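PDB 5APG: TSR3 from Vulcanisaeta distributa, which probably transfers the aminocarboxypropyl group of S-adenosylmethionine to N3 of an N1-methylpseudouridine in 16S rRNA, the last step in making the hypermodified base. Local coordinates for residues S42-K50 against W73-T81; R92-N100 against Y108-A119. All blocks are in the same frame, centred on the assembly; numbering follows the deposited sequence.

Overall arrangement
Both contacts surround one ligand, the selenium analogue of S-adenosylmethionine (EEM), and their centres are about 13 Å apart. Along the chain they come in series: contact 1 pairs the end of strand 43-45 and its following turn with helix 73-83, and contact 2 pairs the loop after strand 89-91 with the lead-in to helix 112-122 and most of that helix. Strands 43-45 and 89-91 are neighbours in the five-stranded parallel sheet, so the two loops leave it side by side. The two contacts touch where Y108 OH bonds to P47 O. Contact 1 supplies H80 and W73 beside ribose and methyl group, contact 2 the adenine and carboxylate bonds; together they build this SPOUT-fold enzyme's cofactor site.

Contact 1 (S42-K50 against W73-T81). With EEM ([(3S)-3-amino-4-hydroxy-4-oxo-butyl]-[[(2S,3S,4R,5R)-5-(6-aminopurin-9-yl)-3,4-dihydroxy-oxolan-2-yl]methyl]-methyl-selanium), chain D.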
loop_
_atom_site.group_PDB
_atom_site.type_symbol
_atom_site.label_atom_id
_atom_site.label_comp_id
_atom_site.label_asym_id
_atom_site.label_seq_id
_atom_site.Cartn_x
_atom_site.Cartn_y
_atom_site.Cartn_z
ATOM N N SER A 42 10.210 -10.701 3.330
ATOM C CA SER A 42 9.930 -9.272 3.321
ATOM C C SER A 42 8.483 -9.027 3.733
ATOM O O SER A 42 7.660 -9.940 3.705
ATOM C CB SER A 42 10.186 -8.667 1.936
ATOM O OG SER A 42 9.368 -9.270 0.942
ATOM N N ILE A 43 8.187 -7.796 4.130
ATOM C CA ILE A 43 6.806 -7.341 4.204
ATOM C C ILE A 43 6.259 -7.249 2.787
ATOM O O ILE A 43 6.880 -6.620 1.928
ATOM C CB ILE A 43 6.677 -5.949 4.875
ATOM C CG1 ILE A 43 7.255 -5.958 6.293
ATOM C CG2 ILE A 43 5.220 -5.488 4.883
ATOM C CD1 ILE A 43 6.464 -6.820 7.260
ATOM N N ILE A 44 5.110 -7.868 2.526
ATOM C CA ILE A 44 4.426 -7.596 1.269
ATOM C C ILE A 44 3.090 -6.930 1.563
ATOM O O ILE A 44 2.302 -7.394 2.397
ATOM C CB ILE A 44 4.226 -8.869 0.386
ATOM C CG1 ILE A 44 3.846 -8.456 -1.042
ATOM C CG2 ILE A 44 3.168 -9.829 0.962
ATOM C CD1 ILE A 44 3.812 -9.607 -2.036
ATOM N N LEU A 45 2.862 -5.796 0.915
ATOM C CA LEU A 45 1.564 -5.156 1.015
ATOM C C LEU A 45 0.566 -6.045 0.296
ATOM O O LEU A 45 0.848 -6.580 -0.779
ATOM C CB LEU A 45 1.585 -3.746 0.429
ATOM C CG LEU A 45 2.494 -2.743 1.151
ATOM C CD1 LEU A 45 2.278 -1.345 0.605
ATOM C CD2 LEU A 45 2.270 -2.771 2.656
ATOM N N ASP A 46 -0.591 -6.230 0.913
ATOM C CA ASP A 46 -1.601 -7.127 0.381
ATOM C C ASP A 46 -2.950 -6.660 0.894
ATOM O O ASP A 46 -3.267 -6.859 2.065
ATOM C CB ASP A 46 -1.314 -8.574 0.804
ATOM C CG ASP A 46 -2.280 -9.577 0.188
ATOM O OD1 ASP A 46 -3.391 -9.195 -0.245
ATOM O OD2 ASP A 46 -1.921 -10.771 0.150
ATOM N N PRO A 47 -3.749 -6.034 0.019
ATOM C CA PRO A 47 -5.053 -5.505 0.427
ATOM C C PRO A 47 -6.090 -6.589 0.722
ATOM O O PRO A 47 -7.150 -6.254 1.246
ATOM C CB PRO A 47 -5.473 -4.660 -0.782
ATOM C CG PRO A 47 -4.840 -5.356 -1.943
ATOM C CD PRO A 47 -3.501 -5.843 -1.423
ATOM N N THR A 48 -5.791 -7.850 0.409
ATOM C CA THR A 48 -6.762 -8.929 0.595
ATOM C C THR A 48 -6.681 -9.619 1.954
ATOM O O THR A 48 -7.566 -10.401 2.298
ATOM C CB THR A 48 -6.615 -10.031 -0.487
ATOM O OG1 THR A 48 -5.396 -10.756 -0.276
ATOM C CG2 THR A 48 -6.624 -9.421 -1.888
ATOM N N VAL A 49 -5.620 -9.363 2.714
ATOM C CA VAL A 49 -5.508 -9.951 4.052
ATOM C C VAL A 49 -6.087 -8.986 5.086
ATOM O O VAL A 49 -6.358 -7.827 4.776
ATOM C CB VAL A 49 -4.048 -10.297 4.417
ATOM C CG1 VAL A 49 -3.460 -11.269 3.396
ATOM C CG2 VAL A 49 -3.190 -9.038 4.529
ATOM N N LYS A 50 -6.277 -9.463 6.312
ATOM C CA LYS A 50 -6.934 -8.666 7.343
ATOM C C LYS A 50 -5.951 -8.092 8.360
ATOM O O LYS A 50 -6.331 -7.289 9.215
ATOM C CB LYS A 50 -7.991 -9.508 8.068
ATOM C CG LYS A 50 -9.080 -10.041 7.159
ATOM C CD LYS A 50 -9.783 -8.896 6.433
ATOM C CE LYS A 50 -10.784 -9.423 5.413
ATOM N NZ LYS A 50 -10.121 -9.775 4.123
ATOM N N TRP A 73 -6.786 -2.859 -10.095
ATOM C CA TRP A 73 -7.622 -3.206 -8.950
ATOM C C TRP A 73 -8.658 -4.262 -9.321
ATOM O O TRP A 73 -9.110 -5.024 -8.467
ATOM C CB TRP A 73 -8.304 -1.962 -8.375
ATOM C CG TRP A 73 -7.455 -1.272 -7.345
ATOM C CD1 TRP A 73 -6.776 -0.099 -7.490
ATOM C CD2 TRP A 73 -7.173 -1.738 -6.018
ATOM N NE1 TRP A 73 -6.099 0.203 -6.331
ATOM C CE2 TRP A 73 -6.322 -0.791 -5.413
ATOM C CE3 TRP A 73 -7.562 -2.863 -5.282
ATOM C CZ2 TRP A 73 -5.859 -0.927 -4.108
ATOM C CZ3 TRP A 73 -7.096 -3.000 -3.982
ATOM C CH2 TRP A 73 -6.254 -2.036 -3.409
ATOM N N LYS A 74 -9.016 -4.321 -10.600
ATOM C CA LYS A 74 -9.962 -5.325 -11.075
ATOM C C LYS A 74 -9.387 -6.735 -10.953
ATOM O O LYS A 74 -10.128 -7.702 -10.779
ATOM C CB LYS A 74 -10.373 -5.042 -12.525
ATOM C CG LYS A 74 -11.463 -5.974 -13.045
ATOM C CD LYS A 74 -12.166 -5.406 -14.267
ATOM C CE LYS A 74 -13.155 -6.411 -14.841
ATOM N NZ LYS A 74 -14.197 -6.806 -13.849
ATOM N N ARG A 75 -8.062 -6.846 -11.024
ATOM C CA ARG A 75 -7.387 -8.139 -10.910
ATOM C C ARG A 75 -6.760 -8.382 -9.536
ATOM O O ARG A 75 -6.289 -9.485 -9.260
ATOM C CB ARG A 75 -6.294 -8.270 -11.977
ATOM C CG ARG A 75 -6.804 -8.420 -13.400
ATOM C CD ARG A 75 -5.919 -9.389 -14.169
ATOM N NE ARG A 75 -5.813 -10.670 -13.475
ATOM C CZ ARG A 75 -4.862 -11.570 -13.699
ATOM N NH1 ARG A 75 -3.919 -11.335 -14.603
ATOM N NH2 ARG A 75 -4.850 -12.708 -13.016
ATOM N N ALA A 76 -6.750 -7.358 -8.686
ATOM C CA ALA A 76 -5.965 -7.384 -7.450
ATOM C C ALA A 76 -6.308 -8.547 -6.520
ATOM O O ALA A 76 -5.413 -9.191 -5.973
ATOM C CB ALA A 76 -6.120 -6.065 -6.707
ATOM N N VAL A 77 -7.595 -8.819 -6.333
ATOM C CA VAL A 77 -7.994 -9.888 -5.423
ATOM C C VAL A 77 -7.517 -11.236 -5.947
ATOM O O VAL A 77 -6.889 -12.003 -5.223
ATOM C CB VAL A 77 -9.519 -9.925 -5.207
ATOM C CG1 VAL A 77 -9.894 -11.089 -4.305
ATOM C CG2 VAL A 77 -9.995 -8.613 -4.603
ATOM N N ASP A 78 -7.793 -11.512 -7.217
ATOM C CA ASP A 78 -7.393 -12.775 -7.827
ATOM C C ASP A 78 -5.881 -12.996 -7.752
ATOM O O ASP A 78 -5.419 -14.087 -7.420
ATOM C CB ASP A 78 -7.853 -12.828 -9.284
ATOM C CG ASP A 78 -7.540 -14.154 -9.941
ATOM O OD1 ASP A 78 -8.238 -15.143 -9.635
ATOM O OD2 ASP A 78 -6.597 -14.208 -10.759
ATOM N N VAL A 79 -5.114 -11.953 -8.046
ATOM C CA VAL A 79 -3.659 -12.064 -8.082
ATOM C C VAL A 79 -3.069 -12.323 -6.696
ATOM O O VAL A 79 -2.251 -13.230 -6.520
ATOM C CB VAL A 79 -3.021 -10.795 -8.681
ATOM C CG1 VAL A 79 -1.513 -10.785 -8.443
ATOM C CG2 VAL A 79 -3.345 -10.698 -10.166
ATOM N N HIS A 80 -3.488 -11.538 -5.709
ATOM C CA HIS A 80 -2.942 -11.685 -4.364
ATOM C C HIS A 80 -3.368 -12.995 -3.703
ATOM O O HIS A 80 -2.590 -13.601 -2.972
ATOM C CB HIS A 80 -3.348 -10.506 -3.481
ATOM C CG HIS A 80 -2.614 -9.239 -3.792
ATOM N ND1 HIS A 80 -3.022 -8.360 -4.771
ATOM C CD2 HIS A 80 -1.484 -8.711 -3.258
ATOM C CE1 HIS A 80 -2.179 -7.343 -4.827
ATOM N NE2 HIS A 80 -1.240 -7.531 -3.917
ATOM N N THR A 81 -4.595 -13.436 -3.955
ATOM C CA THR A 81 -5.091 -14.636 -3.291
ATOM C C THR A 81 -4.473 -15.905 -3.875
ATOM O O THR A 81 -4.282 -16.892 -3.165
ATOM C CB THR A 81 -6.630 -14.742 -3.369
ATOM O OG1 THR A 81 -7.054 -14.689 -4.736
ATOM C CG2 THR A 81 -7.286 -13.606 -2.594
HETATM C C2 EEM D . -2.439 -2.853 1.095
HETATM N N3 EEM D . -1.875 -2.568 -0.039
HETATM C C4 EEM D . -2.397 -1.644 -0.825
HETATM C "C1'" EEM D . -0.843 -1.464 -2.803
HETATM C "C2'" EEM D . -1.031 -2.929 -3.271
HETATM C "C3'" EEM D . -1.639 -2.762 -4.509
HETATM C "C4'" EEM D . -1.169 -1.656 -5.110
HETATM C "C5'" EEM D . -2.182 -0.870 -5.857
HETATM O O EEM D . -0.929 3.227 -8.773
HETATM C C EEM D . -1.466 2.880 -9.788
HETATM O OXT EEM D . -1.021 3.222 -10.870
HETATM C CA EEM D . -2.675 1.972 -9.744
HETATM N N EEM D . -3.219 1.888 -11.071
HETATM C CB EEM D . -2.177 0.626 -9.239
HETATM C CG EEM D . -3.269 -0.322 -8.791
HETATM SE SE EEM D . -2.543 -1.712 -7.581
HETATM C CE EEM D . -3.888 -3.058 -7.218
HETATM O "O4'" EEM D . -0.825 -0.734 -3.841
HETATM O "O3'" EEM D . -1.611 -4.000 -5.322
HETATM O "O2'" EEM D . 0.320 -3.359 -3.472
HETATM N N9 EEM D . -2.067 -1.136 -2.022
HETATM C C8 EEM D . -2.984 -0.231 -2.304
HETATM N N7 EEM D . -3.889 -0.147 -1.356
HETATM C C5 EEM D . -3.552 -1.022 -0.392
HETATM N N1 EEM D . -3.539 -2.293 1.553
HETATM C C6 EEM D . -4.140 -1.377 0.854
HETATM N N6 EEM D . -5.328 -0.770 1.308
HETATM O O HOH W 1 0.858 -5.947 -3.296
#
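This is a buried packing contact in the cofactor pocket, where the turn after strand 43-45 meets helix 73-83. P47 bridges two aromatic rings: its CD sits over the face of the H80 imidazole as a CH-pi contact, 3.9 Å from the ring centroid, while its CB meets W73 CH2 at the indole edge. T48 N closes an Asx turn on D46 OD1 (2.8 Å), and T48 OG1 adds a second bond from the same face of the carboxylate. With D46 CG anti to the backbone N (chi1 -176°), the carboxylate slides past H80, OD1 lying 3.5 Å from H80 CB; R90 pairs with OD2. T48 CG2 packs on V77 CA and H80 CB. H80 ND1 donates in its ring plane to A76 O (2.8 Å), which fixes the ring's rotation and turns NE2 to a water shared with L45 O and EEM O2'. The EEM methyl carbon CE lies over the W73 indole face, 3.7 Å above its plane. Were W73 an alanine, that methyl would probably lose its aromatic partner, P47 CB the indole edge, and L110 O the NE1 donor. Loop and helix thus form one wall of a SPOUT-fold S-adenosylmethionine site.

Contact 2 (R92-N100 against Y108-A119); sequences RLPLLIAAN and YILSTIEAVAAA. With EEM ([(3S)-3-amino-4-hydroxy-4-oxo-butyl]-[[(2S,3S,4R,5R)-5-(6-aminopurin-9-yl)-3,4-dihydroxy-oxolan-2-yl]methyl]-methyl-selanium), chain D.
R92 CB and CD both lie 3.4 Å from Y108 OH, the side chains crossing at about a right angle; that hydroxyl bonds to P47 O, and the guanidinium pairs with E161. L93 N donates to the adenine N1 of EEM (3.1 Å), and its side chain lies over one face of the base: with CG beside the backbone N (chi1 -72°), CD1 reaches A115 CB and L110 CD1, and CD2 faces A119. L95 CD1 packs on Y108 CB. L96 O receives a nearly straight bond from Y108 N (2.7 Å, 174°), while its CD1 presses on A118 CB. A98 leans on L110 CD2. A99 N donates to E114 OE2 at 2.6 Å, and N100 ND2 meets OE1 of the same carboxylate at 2.8 Å on its syn side, the amide and carboxylate planes 72° apart. OE1 also accepts S111 N and S111 OG, and S111 OG caps E114 N: a capping box. The adenine amino N6 lies over one face of the Y108 ring and donates to Y108 O. So many donors around buried E114 would probably favour its ionised form, tying the loop to the N-cap S111, just before T112, whose N-H holds the cofactor carboxylate.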
loop_
_atom_site.group_PDB
_atom_site.type_symbol
_atom_site.label_atom_id
_atom_site.label_comp_id
_atom_site.label_asym_id
_atom_site.label_seq_id
_atom_site.Cartn_x
_atom_site.Cartn_y
_atom_site.Cartn_z
ATOM N N ARG A 92 -2.098 -5.808 5.185
ATOM C CA ARG A 92 -2.878 -4.758 4.544
ATOM C C ARG A 92 -2.473 -3.440 5.174
ATOM O O ARG A 92 -1.857 -3.416 6.240
ATOM C CB ARG A 92 -4.390 -4.981 4.698
ATOM C CG ARG A 92 -4.918 -4.881 6.138
ATOM C CD ARG A 92 -6.449 -4.821 6.139
ATOM N NE ARG A 92 -7.044 -4.779 7.476
ATOM C CZ ARG A 92 -7.257 -3.668 8.175
ATOM N NH1 ARG A 92 -6.898 -2.489 7.683
ATOM N NH2 ARG A 92 -7.818 -3.735 9.376
ATOM N N LEU A 93 -2.799 -2.339 4.513
ATOM C CA LEU A 93 -2.622 -1.047 5.143
ATOM C C LEU A 93 -3.819 -0.775 6.035
ATOM O O LEU A 93 -4.928 -1.199 5.727
ATOM C CB LEU A 93 -2.467 0.066 4.106
ATOM C CG LEU A 93 -1.139 0.067 3.350
ATOM C CD1 LEU A 93 -1.236 1.026 2.189
ATOM C CD2 LEU A 93 0.009 0.449 4.282
ATOM N N PRO A 94 -3.593 -0.077 7.154
ATOM C CA PRO A 94 -4.724 0.438 7.925
ATOM C C PRO A 94 -5.526 1.400 7.064
ATOM O O PRO A 94 -5.004 1.930 6.075
ATOM C CB PRO A 94 -4.061 1.153 9.113
ATOM C CG PRO A 94 -2.658 1.365 8.709
ATOM C CD PRO A 94 -2.302 0.244 7.781
ATOM N N LEU A 95 -6.777 1.626 7.441
ATOM C CA LEU A 95 -7.719 2.345 6.597
ATOM C C LEU A 95 -7.315 3.797 6.374
ATOM O O LEU A 95 -7.157 4.566 7.326
ATOM C CB LEU A 95 -9.118 2.282 7.208
ATOM C CG LEU A 95 -10.209 2.854 6.303
ATOM C CD1 LEU A 95 -10.386 1.980 5.070
ATOM C CD2 LEU A 95 -11.505 2.985 7.064
ATOM N N LEU A 96 -7.161 4.164 5.105
ATOM C CA LEU A 96 -6.761 5.512 4.730
ATOM C C LEU A 96 -7.613 6.001 3.568
ATOM O O LEU A 96 -8.242 5.209 2.865
ATOM C CB LEU A 96 -5.274 5.549 4.361
ATOM C CG LEU A 96 -4.313 5.303 5.527
ATOM C CD1 LEU A 96 -2.950 4.822 5.029
ATOM C CD2 LEU A 96 -4.160 6.562 6.373
ATOM N N ILE A 97 -7.629 7.312 3.375
ATOM C CA ILE A 97 -8.427 7.927 2.327
ATOM C C ILE A 97 -7.533 8.279 1.139
ATOM O O ILE A 97 -6.487 8.899 1.312
ATOM C CB ILE A 97 -9.133 9.192 2.851
ATOM C CG1 ILE A 97 -9.975 8.861 4.090
ATOM C CG2 ILE A 97 -9.987 9.820 1.773
ATOM C CD1 ILE A 97 -10.992 7.760 3.859
ATOM N N ALA A 98 -7.941 7.877 -0.061
ATOM C CA ALA A 98 -7.158 8.153 -1.265
ATOM C C ALA A 98 -7.160 9.643 -1.590
ATOM O O ALA A 98 -8.163 10.330 -1.386
ATOM C CB ALA A 98 -7.697 7.351 -2.453
ATOM N N ALA A 99 -6.033 10.136 -2.094
ATOM C CA ALA A 99 -5.908 11.538 -2.476
ATOM C C ALA A 99 -5.691 11.713 -3.977
ATOM O O ALA A 99 -5.681 12.837 -4.474
ATOM C CB ALA A 99 -4.768 12.192 -1.710
ATOM N N ASN A 100 -5.501 10.608 -4.695
ATOM C CA ASN A 100 -5.281 10.674 -6.138
ATOM C C ASN A 100 -6.556 11.133 -6.857
ATOM O O ASN A 100 -7.656 10.953 -6.334
ATOM C CB ASN A 100 -4.794 9.315 -6.668
ATOM C CG ASN A 100 -5.857 8.241 -6.614
ATOM O OD1 ASN A 100 -6.800 8.247 -7.405
ATOM N ND2 ASN A 100 -5.699 7.291 -5.692
ATOM N N TYR A 108 -9.534 3.188 1.534
ATOM C CA TYR A 108 -8.835 1.907 1.377
ATOM C C TYR A 108 -8.186 1.662 0.020
ATOM O O TYR A 108 -7.088 1.109 -0.047
ATOM C CB TYR A 108 -9.784 0.743 1.681
ATOM C CG TYR A 108 -9.064 -0.555 1.978
ATOM C CD1 TYR A 108 -8.215 -0.661 3.073
ATOM C CD2 TYR A 108 -9.229 -1.671 1.167
ATOM C CE1 TYR A 108 -7.554 -1.840 3.357
ATOM C CE2 TYR A 108 -8.569 -2.861 1.443
ATOM C CZ TYR A 108 -7.728 -2.933 2.538
ATOM O OH TYR A 108 -7.068 -4.105 2.827
ATOM N N ILE A 109 -8.858 2.043 -1.059
ATOM C CA ILE A 109 -8.364 1.734 -2.397
ATOM C C ILE A 109 -7.331 2.769 -2.843
ATOM O O ILE A 109 -7.678 3.790 -3.432
ATOM C CB ILE A 109 -9.519 1.670 -3.417
ATOM C CG1 ILE A 109 -10.601 0.690 -2.939
ATOM C CG2 ILE A 109 -9.003 1.293 -4.797
ATOM C CD1 ILE A 109 -10.092 -0.718 -2.687
ATOM N N LEU A 110 -6.057 2.493 -2.562
ATOM C CA LEU A 110 -4.995 3.461 -2.812
ATOM C C LEU A 110 -4.208 3.154 -4.080
ATOM O O LEU A 110 -4.162 2.010 -4.529
ATOM C CB LEU A 110 -4.029 3.509 -1.622
ATOM C CG LEU A 110 -4.663 3.674 -0.236
ATOM C CD1 LEU A 110 -3.585 3.732 0.843
ATOM C CD2 LEU A 110 -5.547 4.919 -0.187
ATOM N N SER A 111 -3.581 4.182 -4.645
ATOM C CA SER A 111 -2.612 3.972 -5.712
ATOM C C SER A 111 -1.380 3.296 -5.127
ATOM O O SER A 111 -1.173 3.309 -3.912
ATOM C CB SER A 111 -2.226 5.294 -6.381
ATOM O OG SER A 111 -1.466 6.119 -5.506
ATOM N N THR A 112 -0.569 2.693 -5.988
ATOM C CA THR A 112 0.636 2.022 -5.529
ATOM C C THR A 112 1.553 3.008 -4.795
ATOM O O THR A 112 2.113 2.681 -3.750
ATOM C CB THR A 112 1.381 1.358 -6.702
ATOM O OG1 THR A 112 0.548 0.339 -7.269
ATOM C CG2 THR A 112 2.692 0.723 -6.226
ATOM N N ILE A 113 1.677 4.229 -5.314
ATOM C CA ILE A 113 2.588 5.189 -4.695
ATOM C C ILE A 113 2.061 5.661 -3.336
ATOM O O ILE A 113 2.841 5.873 -2.407
ATOM C CB ILE A 113 2.869 6.415 -5.625
ATOM C CG1 ILE A 113 3.994 7.266 -5.046
ATOM C CG2 ILE A 113 1.620 7.274 -5.848
ATOM C CD1 ILE A 113 4.602 8.265 -6.036
ATOM N N GLU A 114 0.744 5.800 -3.202
ATOM C CA GLU A 114 0.152 6.179 -1.920
ATOM C C GLU A 114 0.347 5.065 -0.900
ATOM O O GLU A 114 0.586 5.313 0.283
ATOM C CB GLU A 114 -1.341 6.491 -2.074
ATOM C CG GLU A 114 -1.645 7.850 -2.709
ATOM C CD GLU A 114 -3.085 7.952 -3.179
ATOM O OE1 GLU A 114 -3.498 7.107 -3.998
ATOM O OE2 GLU A 114 -3.810 8.862 -2.723
ATOM N N ALA A 115 0.237 3.829 -1.365
ATOM C CA ALA A 115 0.420 2.686 -0.486
ATOM C C ALA A 115 1.850 2.592 0.021
ATOM O O ALA A 115 2.079 2.321 1.200
ATOM C CB ALA A 115 0.042 1.425 -1.190
ATOM N N VAL A 116 2.808 2.798 -0.877
ATOM C CA VAL A 116 4.214 2.803 -0.492
ATOM C C VAL A 116 4.465 3.899 0.540
ATOM O O VAL A 116 5.089 3.662 1.572
ATOM C CB VAL A 116 5.136 3.005 -1.719
ATOM C CG1 VAL A 116 6.568 3.321 -1.284
ATOM C CG2 VAL A 116 5.103 1.762 -2.615
ATOM N N ALA A 117 3.954 5.096 0.275
ATOM C CA ALA A 117 4.156 6.219 1.187
ATOM C C ALA A 117 3.502 5.974 2.545
ATOM O O ALA A 117 4.088 6.274 3.585
ATOM C CB ALA A 117 3.620 7.490 0.571
ATOM N N ALA A 118 2.280 5.443 2.535
ATOM C CA ALA A 118 1.595 5.102 3.781
ATOM C C ALA A 118 2.399 4.093 4.602
ATOM O O ALA A 118 2.563 4.253 5.816
ATOM C CB ALA A 118 0.199 4.556 3.492
ATOM N N ALA A 119 2.898 3.054 3.938
ATOM C CA ALA A 119 3.690 2.035 4.611
ATOM C C ALA A 119 4.938 2.653 5.235
ATOM O O ALA A 119 5.264 2.384 6.393
ATOM C CB ALA A 119 4.073 0.921 3.639
HETATM C C2 EEM D . -2.439 -2.853 1.095
HETATM N N3 EEM D . -1.875 -2.568 -0.039
HETATM C C4 EEM D . -2.397 -1.644 -0.825
HETATM C "C1'" EEM D . -0.843 -1.464 -2.803
HETATM C "C2'" EEM D . -1.031 -2.929 -3.271
HETATM C "C3'" EEM D . -1.639 -2.762 -4.509
HETATM C "C4'" EEM D . -1.169 -1.656 -5.110
HETATM C "C5'" EEM D . -2.182 -0.870 -5.857
HETATM O O EEM D . -0.929 3.227 -8.773
HETATM C C EEM D . -1.466 2.880 -9.788
HETATM O OXT EEM D . -1.021 3.222 -10.870
HETATM C CA EEM D . -2.675 1.972 -9.744
HETATM N N EEM D . -3.219 1.888 -11.071
HETATM C CB EEM D . -2.177 0.626 -9.239
HETATM C CG EEM D . -3.269 -0.322 -8.791
HETATM SE SE EEM D . -2.543 -1.712 -7.581
HETATM C CE EEM D . -3.888 -3.058 -7.218
HETATM O "O4'" EEM D . -0.825 -0.734 -3.841
HETATM O "O3'" EEM D . -1.611 -4.000 -5.322
HETATM O "O2'" EEM D . 0.320 -3.359 -3.472
HETATM N N9 EEM D . -2.067 -1.136 -2.022
HETATM C C8 EEM D . -2.984 -0.231 -2.304
HETATM N N7 EEM D . -3.889 -0.147 -1.356
HETATM C C5 EEM D . -3.552 -1.022 -0.392
HETATM N N1 EEM D . -3.539 -2.293 1.553
HETATM C C6 EEM D . -4.140 -1.377 0.854
HETATM N N6 EEM D . -5.328 -0.770 1.308
HETATM O O HOH W 2 -6.817 4.636 -5.862
#